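Long-range contact in mannan endo-1,4-beta-mannosidase (Cryptopygus antarcticus, PDB 4OOU), which hydrolyses internal beta-1,4-mannosidic linkages in mannans, galactomannans and glucomannans, releasing mainly short manno-oligosaccharides: residues His97-Ile110 and Ser150-Met163. Sequence-based numbering, arbitrary orientation.
Sequences HGFVTSTDSKKTLI and SKLNSYINNALTPM
Val100 is gripped at both ends of its backbone by the helix of Ser150-Met163. Its N donates to Ser154 OG (3.1 Å, N-H...O 169°), and its carbonyl O accepts from Asn158 ND2 at 2.8 Å, with the oxygen close to the plane of the Asn158 amide. Ser154 OG sits between its own backbone N and carbonyl carbon (chi1 53°), turned toward the Val100 N-H. Two residues along the strand, Ser102 CA directs its C-H at the backbone O of the same Asn158 (3.4 Å).

Between the two polar grips the Val100 side chain faces the helix, CG1 on Ala159 CB (4.0 Å) and CG2 alongside CB of Tyr155, a residue whose hydroxyl is hydrogen-bonded to His85 NE2. At the N-terminal end Lys151 runs extended across Phe99 at about a right angle, laying CG over the centre of the ring, 3.7 Å from its centroid. With an alanine in place of Phe99 the ring is gone, and the Lys151 methylenes would probably lose their platform, leaving the lysine chain freer to swing. At the far end Leu109 CD2 touches Met163 SD (3.4 Å), and Ile110 CD1 packs on Pro162.

The strand 100-102 pairs with 93-94 through a classic bulge facing Ala93 and runs nearly parallel to the helix (25°): a small hairpin packed against an outer helix of the GH5 TIM barrel, with the substrate-binding residues Ser150 and Lys151 near the start of that helix.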
loop_
_atom_site.group_PDB
_atom_site.type_symbol
_atom_site.label_atom_id
_atom_site.label_comp_id
_atom_site.label_asym_id
_atom_site.label_seq_id
_atom_site.Cartn_x
_atom_site.Cartn_y
_atom_site.Cartn_z
ATOM N N HIS A 97 -5.440 -16.917 -23.758
ATOM C CA HIS A 97 -4.158 -16.391 -24.279
ATOM C C HIS A 97 -3.401 -15.512 -23.253
ATOM O O HIS A 97 -2.301 -15.031 -23.542
ATOM C CB HIS A 97 -4.340 -15.569 -25.563
ATOM C CG HIS A 97 -5.325 -16.139 -26.540
ATOM N ND1 HIS A 97 -5.176 -17.383 -27.119
ATOM C CD2 HIS A 97 -6.463 -15.614 -27.063
ATOM C CE1 HIS A 97 -6.187 -17.607 -27.940
ATOM N NE2 HIS A 97 -6.988 -16.553 -27.918
ATOM N N GLY A 98 -3.991 -15.283 -22.079
ATOM C CA GLY A 98 -3.362 -14.463 -21.044
ATOM C C GLY A 98 -3.557 -12.959 -21.198
ATOM O O GLY A 98 -2.680 -12.175 -20.845
ATOM N N PHE A 99 -4.717 -12.568 -21.718
ATOM C CA PHE A 99 -5.089 -11.179 -21.877
ATOM C C PHE A 99 -6.256 -10.954 -20.941
ATOM O O PHE A 99 -7.074 -11.853 -20.735
ATOM C CB PHE A 99 -5.494 -10.871 -23.329
ATOM C CG PHE A 99 -4.328 -10.729 -24.275
ATOM C CD1 PHE A 99 -3.634 -11.848 -24.720
ATOM C CD2 PHE A 99 -3.903 -9.476 -24.698
ATOM C CE1 PHE A 99 -2.535 -11.717 -25.565
ATOM C CE2 PHE A 99 -2.808 -9.333 -25.546
ATOM C CZ PHE A 99 -2.129 -10.455 -25.989
ATOM N N VAL A 100 -6.326 -9.766 -20.349
ATOM C CA VAL A 100 -7.402 -9.471 -19.390
ATOM C C VAL A 100 -8.668 -9.157 -20.160
ATOM O O VAL A 100 -8.662 -8.298 -21.035
ATOM C CB VAL A 100 -7.023 -8.323 -18.407
ATOM C CG1 VAL A 100 -8.253 -7.676 -17.784
ATOM C CG2 VAL A 100 -6.122 -8.864 -17.301
ATOM N N THR A 101 -9.737 -9.877 -19.851
ATOM C CA THR A 101 -11.055 -9.610 -20.471
ATOM C C THR A 101 -11.830 -8.620 -19.654
ATOM O O THR A 101 -12.609 -7.841 -20.192
ATOM C CB THR A 101 -11.949 -10.872 -20.597
ATOM O OG1 THR A 101 -12.296 -11.392 -19.299
ATOM C CG2 THR A 101 -11.256 -11.943 -21.381
ATOM N N SER A 102 -11.646 -8.688 -18.341
ATOM C CA SER A 102 -12.432 -7.886 -17.425
ATOM C C SER A 102 -11.967 -7.960 -15.967
ATOM O O SER A 102 -10.909 -8.505 -15.589
ATOM C CB SER A 102 -13.907 -8.288 -17.535
ATOM O OG SER A 102 -14.031 -9.683 -17.616
ATOM N N THR A 103 -12.819 -7.389 -15.159
ATOM C CA THR A 103 -12.556 -7.158 -13.792
ATOM C C THR A 103 -12.652 -8.546 -13.101
ATOM O O THR A 103 -11.724 -9.004 -12.455
ATOM C CB THR A 103 -13.545 -6.033 -13.364
ATOM O OG1 THR A 103 -12.847 -4.928 -12.756
ATOM C CG2 THR A 103 -14.677 -6.542 -12.527
ATOM N N ASP A 104 -13.739 -9.255 -13.314
ATOM C CA ASP A 104 -13.867 -10.606 -12.795
ATOM C C ASP A 104 -14.987 -11.234 -13.619
ATOM O O ASP A 104 -15.776 -10.495 -14.215
ATOM C CB ASP A 104 -14.178 -10.571 -11.312
ATOM C CG ASP A 104 -15.530 -9.979 -10.998
ATOM O OD1 ASP A 104 -15.702 -8.763 -11.178
ATOM O OD2 ASP A 104 -16.422 -10.717 -10.525
ATOM N N SER A 105 -15.050 -12.559 -13.722
ATOM C CA SER A 105 -15.937 -13.168 -14.720
ATOM C C SER A 105 -17.404 -12.800 -14.470
ATOM O O SER A 105 -18.127 -12.485 -15.431
ATOM C CB SER A 105 -15.754 -14.681 -14.800
ATOM O OG SER A 105 -15.632 -15.208 -13.498
ATOM N N LYS A 106 -17.821 -12.804 -13.197
ATOM C CA LYS A 106 -19.166 -12.295 -12.804
ATOM C C LYS A 106 -19.323 -10.753 -12.879
ATOM O O LYS A 106 -20.411 -10.275 -12.622
ATOM C CB LYS A 106 -19.563 -12.755 -11.382
ATOM C CG LYS A 106 -20.291 -14.092 -11.258
ATOM C CD LYS A 106 -19.316 -15.282 -11.280
ATOM C CE LYS A 106 -19.991 -16.658 -11.275
ATOM N NZ LYS A 106 -20.341 -17.116 -9.902
ATOM N N LYS A 107 -18.258 -9.996 -13.184
ATOM C CA LYS A 107 -18.314 -8.524 -13.249
ATOM C C LYS A 107 -18.974 -7.886 -12.017
ATOM O O LYS A 107 -19.834 -7.003 -12.102
ATOM C CB LYS A 107 -19.027 -8.043 -14.525
ATOM C CG LYS A 107 -18.234 -8.189 -15.807
ATOM C CD LYS A 107 -19.023 -7.634 -16.991
ATOM C CE LYS A 107 -18.707 -8.402 -18.271
ATOM N NZ LYS A 107 -18.283 -7.537 -19.414
ATOM N N THR A 108 -18.493 -8.319 -10.872
ATOM C CA THR A 108 -18.973 -7.906 -9.561
ATOM C C THR A 108 -17.995 -6.964 -8.823
ATOM O O THR A 108 -18.396 -6.259 -7.885
ATOM C CB THR A 108 -19.182 -9.210 -8.761
ATOM O OG1 THR A 108 -20.526 -9.659 -8.943
ATOM C CG2 THR A 108 -18.866 -9.085 -7.296
ATOM N N LEU A 109 -16.729 -6.947 -9.239
ATOM C CA LEU A 109 -15.658 -6.290 -8.456
ATOM C C LEU A 109 -15.920 -4.829 -8.130
ATOM O O LEU A 109 -15.791 -4.429 -6.975
ATOM C CB LEU A 109 -14.311 -6.350 -9.183
ATOM C CG LEU A 109 -13.139 -5.815 -8.361
ATOM C CD1 LEU A 109 -12.295 -6.939 -7.808
ATOM C CD2 LEU A 109 -12.261 -4.916 -9.195
ATOM N N ILE A 110 -16.263 -4.033 -9.144
ATOM C CA ILE A 110 -16.398 -2.592 -8.948
ATOM C C ILE A 110 -17.506 -2.310 -7.934
ATOM O O ILE A 110 -17.291 -1.572 -6.989
ATOM C CB ILE A 110 -16.566 -1.825 -10.282
ATOM C CG1 ILE A 110 -15.305 -2.003 -11.141
ATOM C CG2 ILE A 110 -16.753 -0.333 -10.054
ATOM C CD1 ILE A 110 -15.377 -1.337 -12.497
ATOM N N SER A 150 1.523 -5.641 -24.426
ATOM C CA SER A 150 0.105 -5.700 -24.895
ATOM C C SER A 150 -0.824 -6.263 -23.827
ATOM O O SER A 150 -1.965 -5.798 -23.670
ATOM C CB SER A 150 -0.052 -6.496 -26.211
ATOM O OG SER A 150 0.397 -7.841 -26.085
ATOM N N LYS A 151 -0.324 -7.259 -23.094
ATOM C CA LYS A 151 -1.112 -7.913 -22.069
ATOM C C LYS A 151 -1.324 -6.984 -20.885
ATOM O O LYS A 151 -2.363 -7.031 -20.227
ATOM C CB LYS A 151 -0.438 -9.222 -21.632
ATOM C CG LYS A 151 -0.448 -10.356 -22.671
ATOM C CD LYS A 151 0.309 -11.597 -22.189
ATOM C CE LYS A 151 0.252 -12.754 -23.198
ATOM N NZ LYS A 151 1.017 -13.968 -22.791
ATOM N N LEU A 152 -0.346 -6.123 -20.614
ATOM C CA LEU A 152 -0.480 -5.115 -19.541
ATOM C C LEU A 152 -1.540 -4.097 -19.861
ATOM O O LEU A 152 -2.360 -3.738 -18.989
ATOM C CB LEU A 152 0.842 -4.381 -19.298
ATOM C CG LEU A 152 0.939 -3.414 -18.098
ATOM C CD1 LEU A 152 0.237 -3.904 -16.842
ATOM C CD2 LEU A 152 2.401 -3.175 -17.778
ATOM N N ASN A 153 -1.523 -3.635 -21.113
ATOM C CA ASN A 153 -2.557 -2.742 -21.576
ATOM C C ASN A 153 -3.946 -3.383 -21.529
ATOM O O ASN A 153 -4.943 -2.668 -21.386
ATOM C CB ASN A 153 -2.272 -2.207 -22.987
ATOM C CG ASN A 153 -1.189 -1.134 -23.000
ATOM O OD1 ASN A 153 -1.303 -0.092 -22.336
ATOM N ND2 ASN A 153 -0.131 -1.384 -23.770
ATOM N N SER A 154 -4.038 -4.706 -21.643
ATOM C CA SER A 154 -5.351 -5.311 -21.549
ATOM C C SER A 154 -5.786 -5.143 -20.121
ATOM O O SER A 154 -6.954 -4.808 -19.859
ATOM C CB SER A 154 -5.371 -6.780 -21.993
ATOM O OG SER A 154 -4.399 -7.534 -21.330
ATOM N N TYR A 155 -4.841 -5.327 -19.189
ATOM C CA TYR A 155 -5.167 -5.136 -17.765
ATOM C C TYR A 155 -5.662 -3.717 -17.562
ATOM O O TYR A 155 -6.735 -3.487 -17.012
ATOM C CB TYR A 155 -3.992 -5.409 -16.831
ATOM C CG TYR A 155 -4.292 -4.965 -15.404
ATOM C CD1 TYR A 155 -5.288 -5.589 -14.648
ATOM C CD2 TYR A 155 -3.593 -3.911 -14.810
ATOM C CE1 TYR A 155 -5.575 -5.179 -13.344
ATOM C CE2 TYR A 155 -3.890 -3.489 -13.521
ATOM C CZ TYR A 155 -4.875 -4.129 -12.783
ATOM O OH TYR A 155 -5.157 -3.709 -11.495
ATOM N N ILE A 156 -4.878 -2.781 -18.047
ATOM C CA ILE A 156 -5.190 -1.384 -17.888
ATOM C C ILE A 156 -6.565 -1.057 -18.433
ATOM O O ILE A 156 -7.376 -0.436 -17.749
ATOM C CB ILE A 156 -4.096 -0.503 -18.532
ATOM C CG1 ILE A 156 -2.821 -0.597 -17.666
ATOM C CG2 ILE A 156 -4.554 0.954 -18.635
ATOM C CD1 ILE A 156 -1.528 -0.172 -18.318
ATOM N N ASN A 157 -6.840 -1.517 -19.649
ATOM C CA ASN A 157 -7.993 -1.014 -20.406
ATOM C C ASN A 157 -9.278 -1.674 -20.011
ATOM O O ASN A 157 -10.313 -0.995 -19.835
ATOM C CB ASN A 157 -7.716 -1.122 -21.897
ATOM C CG ASN A 157 -6.552 -0.226 -22.321
ATOM O OD1 ASN A 157 -6.201 0.734 -21.618
ATOM N ND2 ASN A 157 -5.917 -0.551 -23.440
ATOM N N ASN A 158 -9.187 -2.972 -19.780
ATOM C CA ASN A 158 -10.342 -3.791 -19.476
ATOM C C ASN A 158 -10.657 -4.008 -18.009
ATOM O O ASN A 158 -11.729 -4.553 -17.660
ATOM C CB ASN A 158 -10.153 -5.155 -20.126
ATOM C CG ASN A 158 -10.247 -5.076 -21.621
ATOM O OD1 ASN A 158 -10.929 -4.192 -22.172
ATOM N ND2 ASN A 158 -9.565 -5.978 -22.290
ATOM N N ALA A 159 -9.727 -3.628 -17.138
ATOM C CA ALA A 159 -9.985 -3.720 -15.713
ATOM C C ALA A 159 -9.710 -2.390 -15.055
ATOM O O ALA A 159 -10.619 -1.788 -14.499
ATOM C CB ALA A 159 -9.152 -4.828 -15.096
ATOM N N LEU A 160 -8.481 -1.888 -15.150
ATOM C CA LEU A 160 -8.028 -0.835 -14.206
ATOM C C LEU A 160 -8.643 0.550 -14.428
ATOM O O LEU A 160 -9.253 1.101 -13.534
ATOM C CB LEU A 160 -6.507 -0.758 -14.170
ATOM C CG LEU A 160 -5.955 0.247 -13.160
ATOM C CD1 LEU A 160 -6.186 -0.258 -11.759
ATOM C CD2 LEU A 160 -4.487 0.523 -13.443
ATOM N N THR A 161 -8.459 1.105 -15.621
ATOM C CA THR A 161 -9.135 2.334 -15.997
ATOM C C THR A 161 -10.630 2.285 -15.557
ATOM O O THR A 161 -11.119 3.188 -14.870
ATOM C CB THR A 161 -8.939 2.621 -17.493
ATOM O OG1 THR A 161 -7.539 2.755 -17.793
ATOM C CG2 THR A 161 -9.630 3.890 -17.876
ATOM N N PRO A 162 -11.349 1.207 -15.897
ATOM C CA PRO A 162 -12.744 1.195 -15.435
ATOM C C PRO A 162 -12.910 1.170 -13.907
ATOM O O PRO A 162 -13.868 1.768 -13.373
ATOM C CB PRO A 162 -13.346 -0.066 -16.077
ATOM C CG PRO A 162 -12.292 -0.663 -16.936
ATOM C CD PRO A 162 -11.104 0.251 -16.989
ATOM N N MET A 163 -12.006 0.493 -13.213
ATOM C CA MET A 163 -12.017 0.527 -11.737
ATOM C C MET A 163 -11.741 1.947 -11.210
ATOM O O MET A 163 -12.414 2.442 -10.314
ATOM C CB MET A 163 -10.967 -0.425 -11.159
ATOM C CG MET A 163 -11.311 -1.891 -11.221
ATOM S SD MET A 163 -9.951 -2.773 -10.405
ATOM C CE MET A 163 -9.160 -3.314 -11.879
#